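Local coordinates for protein ABC transporter (Caldanaerobius, PDB 4G68) that probably binds xylan-derived oligosaccharides outside the cell as the solute-binding component of an ABC transporter, supporting xylan use by a thermophilic bacterium, at residues N69-E74 and K368-M373. Residues are numbered along the deposited sequence; the frame is centred on the assembly and turned at random.
Sequences NLFTGE and KQLSDM. With XYS (alpha-D-xylopyranose), chain D; XYP (beta-D-xylopyranose), chain B.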
loop_
_atom_site.group_PDB
_atom_site.type_symbol
_atom_site.label_atom_id
_atom_site.label_comp_id
_atom_site.label_asym_id
_atom_site.label_seq_id
_atom_site.Cartn_x
_atom_site.Cartn_y
_atom_site.Cartn_z
ATOM N N ASN A 69 0.268 4.477 15.466
ATOM C CA ASN A 69 0.650 4.419 14.061
ATOM C C ASN A 69 1.665 3.300 13.783
ATOM O O ASN A 69 2.173 2.632 14.726
ATOM C CB ASN A 69 1.159 5.821 13.556
ATOM C CG ASN A 69 2.480 6.234 14.238
ATOM O OD1 ASN A 69 3.552 5.763 13.841
ATOM N ND2 ASN A 69 2.412 7.050 15.312
ATOM N N LEU A 70 2.025 3.101 12.513
ATOM C CA LEU A 70 2.947 2.025 12.189
ATOM C C LEU A 70 4.243 2.476 11.639
ATOM O O LEU A 70 4.919 1.693 10.992
ATOM C CB LEU A 70 2.199 1.024 11.237
ATOM C CG LEU A 70 1.617 1.615 9.911
ATOM C CD1 LEU A 70 2.655 2.346 9.040
ATOM C CD2 LEU A 70 1.162 0.417 9.087
ATOM N N PHE A 71 4.573 3.789 11.776
ATOM C CA PHE A 71 5.819 4.254 11.186
ATOM C C PHE A 71 7.064 3.863 11.999
ATOM O O PHE A 71 7.560 4.606 12.850
ATOM C CB PHE A 71 5.767 5.749 10.927
ATOM C CG PHE A 71 4.828 6.098 9.775
ATOM C CD1 PHE A 71 5.190 5.844 8.447
ATOM C CD2 PHE A 71 3.539 6.576 10.063
ATOM C CE1 PHE A 71 4.282 6.157 7.398
ATOM C CE2 PHE A 71 2.645 6.833 9.033
ATOM C CZ PHE A 71 3.009 6.632 7.715
ATOM N N THR A 72 7.533 2.656 11.745
ATOM C CA THR A 72 8.587 2.073 12.547
ATOM C C THR A 72 9.988 2.288 11.976
ATOM O O THR A 72 10.916 2.314 12.704
ATOM C CB THR A 72 8.425 0.543 12.778
ATOM O OG1 THR A 72 8.109 -0.120 11.568
ATOM C CG2 THR A 72 7.384 0.233 13.878
ATOM N N GLY A 73 10.088 2.384 10.669
ATOM C CA GLY A 73 11.375 2.575 10.036
ATOM C C GLY A 73 11.894 4.026 10.019
ATOM O O GLY A 73 11.124 4.929 10.204
ATOM N N GLU A 74 13.192 4.213 9.772
ATOM C CA GLU A 74 13.817 5.563 9.698
ATOM C C GLU A 74 13.869 5.993 8.211
ATOM O O GLU A 74 14.052 5.164 7.343
ATOM C CB GLU A 74 15.248 5.515 10.296
ATOM C CG GLU A 74 15.231 5.194 11.777
ATOM C CD GLU A 74 14.685 6.324 12.660
ATOM O OE1 GLU A 74 14.258 7.432 12.155
ATOM O OE2 GLU A 74 14.655 6.118 13.908
ATOM N N LYS A 368 -2.224 16.221 7.992
ATOM C CA LYS A 368 -1.517 17.146 7.066
ATOM C C LYS A 368 -0.021 16.970 7.224
ATOM O O LYS A 368 0.715 16.956 6.241
ATOM C CB LYS A 368 -1.920 18.612 7.431
ATOM C CG LYS A 368 -1.154 19.741 6.696
ATOM C CD LYS A 368 -0.977 19.577 5.180
ATOM C CE LYS A 368 -0.244 20.806 4.608
ATOM N NZ LYS A 368 0.083 20.646 3.157
ATOM N N GLN A 369 0.449 16.885 8.491
ATOM C CA GLN A 369 1.915 16.746 8.688
ATOM C C GLN A 369 2.417 15.389 8.151
ATOM O O GLN A 369 3.517 15.341 7.585
ATOM C CB GLN A 369 2.274 16.869 10.212
ATOM C CG GLN A 369 1.956 18.275 10.766
ATOM C CD GLN A 369 2.618 19.371 9.947
ATOM O OE1 GLN A 369 3.831 19.352 9.745
ATOM N NE2 GLN A 369 1.833 20.256 9.406
ATOM N N LEU A 370 1.643 14.319 8.292
ATOM C CA LEU A 370 2.032 13.008 7.738
ATOM C C LEU A 370 2.059 13.044 6.234
ATOM O O LEU A 370 2.958 12.428 5.603
ATOM C CB LEU A 370 1.106 11.887 8.248
ATOM C CG LEU A 370 1.334 11.553 9.744
ATOM C CD1 LEU A 370 0.179 10.649 10.203
ATOM C CD2 LEU A 370 2.703 10.905 10.030
ATOM N N SER A 371 1.055 13.703 5.642
ATOM C CA SER A 371 1.007 13.824 4.196
ATOM C C SER A 371 2.211 14.553 3.620
ATOM O O SER A 371 2.794 14.135 2.611
ATOM C CB SER A 371 -0.282 14.549 3.787
ATOM O OG SER A 371 -0.366 14.702 2.365
ATOM N N ASP A 372 2.535 15.727 4.175
ATOM C CA ASP A 372 3.774 16.448 3.787
ATOM C C ASP A 372 5.021 15.602 4.018
ATOM O O ASP A 372 5.896 15.616 3.150
ATOM C CB ASP A 372 3.934 17.723 4.604
ATOM C CG ASP A 372 2.916 18.825 4.229
ATOM O OD1 ASP A 372 2.061 18.624 3.412
ATOM O OD2 ASP A 372 3.037 19.947 4.853
ATOM N N MET A 373 5.119 14.885 5.149
ATOM C CA MET A 373 6.284 14.054 5.464
ATOM C C MET A 373 6.379 12.975 4.374
ATOM O O MET A 373 7.459 12.740 3.853
ATOM C CB MET A 373 6.121 13.320 6.839
ATOM C CG MET A 373 7.233 12.326 7.213
ATOM S SD MET A 373 6.758 11.191 8.613
ATOM C CE MET A 373 5.708 10.052 7.747
HETATM C C1 XYS D . 7.864 3.307 7.669
HETATM C C2 XYS D . 7.156 1.975 8.010
HETATM C C3 XYS D . 6.354 1.361 6.853
HETATM C C4 XYS D . 5.566 2.449 6.103
HETATM C C5 XYS D . 6.510 3.565 5.658
HETATM O O1 XYS D . 9.199 3.399 8.055
HETATM O O2 XYS D . 7.927 1.006 8.608
HETATM O O3 XYS D . 5.545 0.384 7.398
HETATM O O4 XYS D . 4.685 1.968 5.114
HETATM O O5 XYS D . 7.585 3.856 6.422
HETATM C C1 XYP B . 3.606 1.324 5.393
HETATM C C2 XYP B . 2.481 2.086 4.685
HETATM C C3 XYP B . 1.203 1.242 4.890
HETATM C C4 XYP B . 1.491 -0.099 4.254
HETATM C C5 XYP B . 2.727 -0.747 4.908
HETATM O O2 XYP B . 2.320 3.325 5.375
HETATM O O3 XYP B . 0.205 1.927 4.103
HETATM O O4 XYP B . 0.341 -0.910 4.518
HETATM O O5 XYP B . 3.839 0.135 4.710
#
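F71 reaches from the loop after strand 64-69 to helix 356-377, where L370 and M373 receive its ring. From its CB, which points toward the helix, CG lies anti to the carbonyl carbon (chi1 -71°), and the ring extends with its CD1-CE1 side turned to the sugar. O5 of the alpha-xylose comes to the ring edge, near its plane, 3.7 Å from F71 CD1, and F71 CE1 is 3.8 Å from C5 of the same sugar. At the tip, F71 CZ lies 4.1 Å from O2 of the beta-xylose. Across the ring, F71 CE2 meets L370 CD2 obliquely at 4.2 Å. M373 covers one face: its chain bends at the last torsion (chi3 77°) and brings M373 CE over the centre, a CH-pi contact 4.2 Å from the centroid of the F71 ring. L70 CD1 lies over the opposite face, sandwiching the ring. This is a wall of the glycan pocket of a periplasmic-binding-protein-type fold, where a loop leaving a sheet strand meets the ligand. Cut back to an alanine, this position is likely to leave a gap between sugar and helix, with the M373 methyl and L370 losing their aromatic partner. An Asx turn braces the backbone at F71, whose N donates to a lone pair of N69 OD1 at 3.0 Å. Two residues on, G73 N donates to O2 of the alpha-xylose at 3.3 Å, while W126 and R284 hydrogen-bond the adjoining beta-xylose.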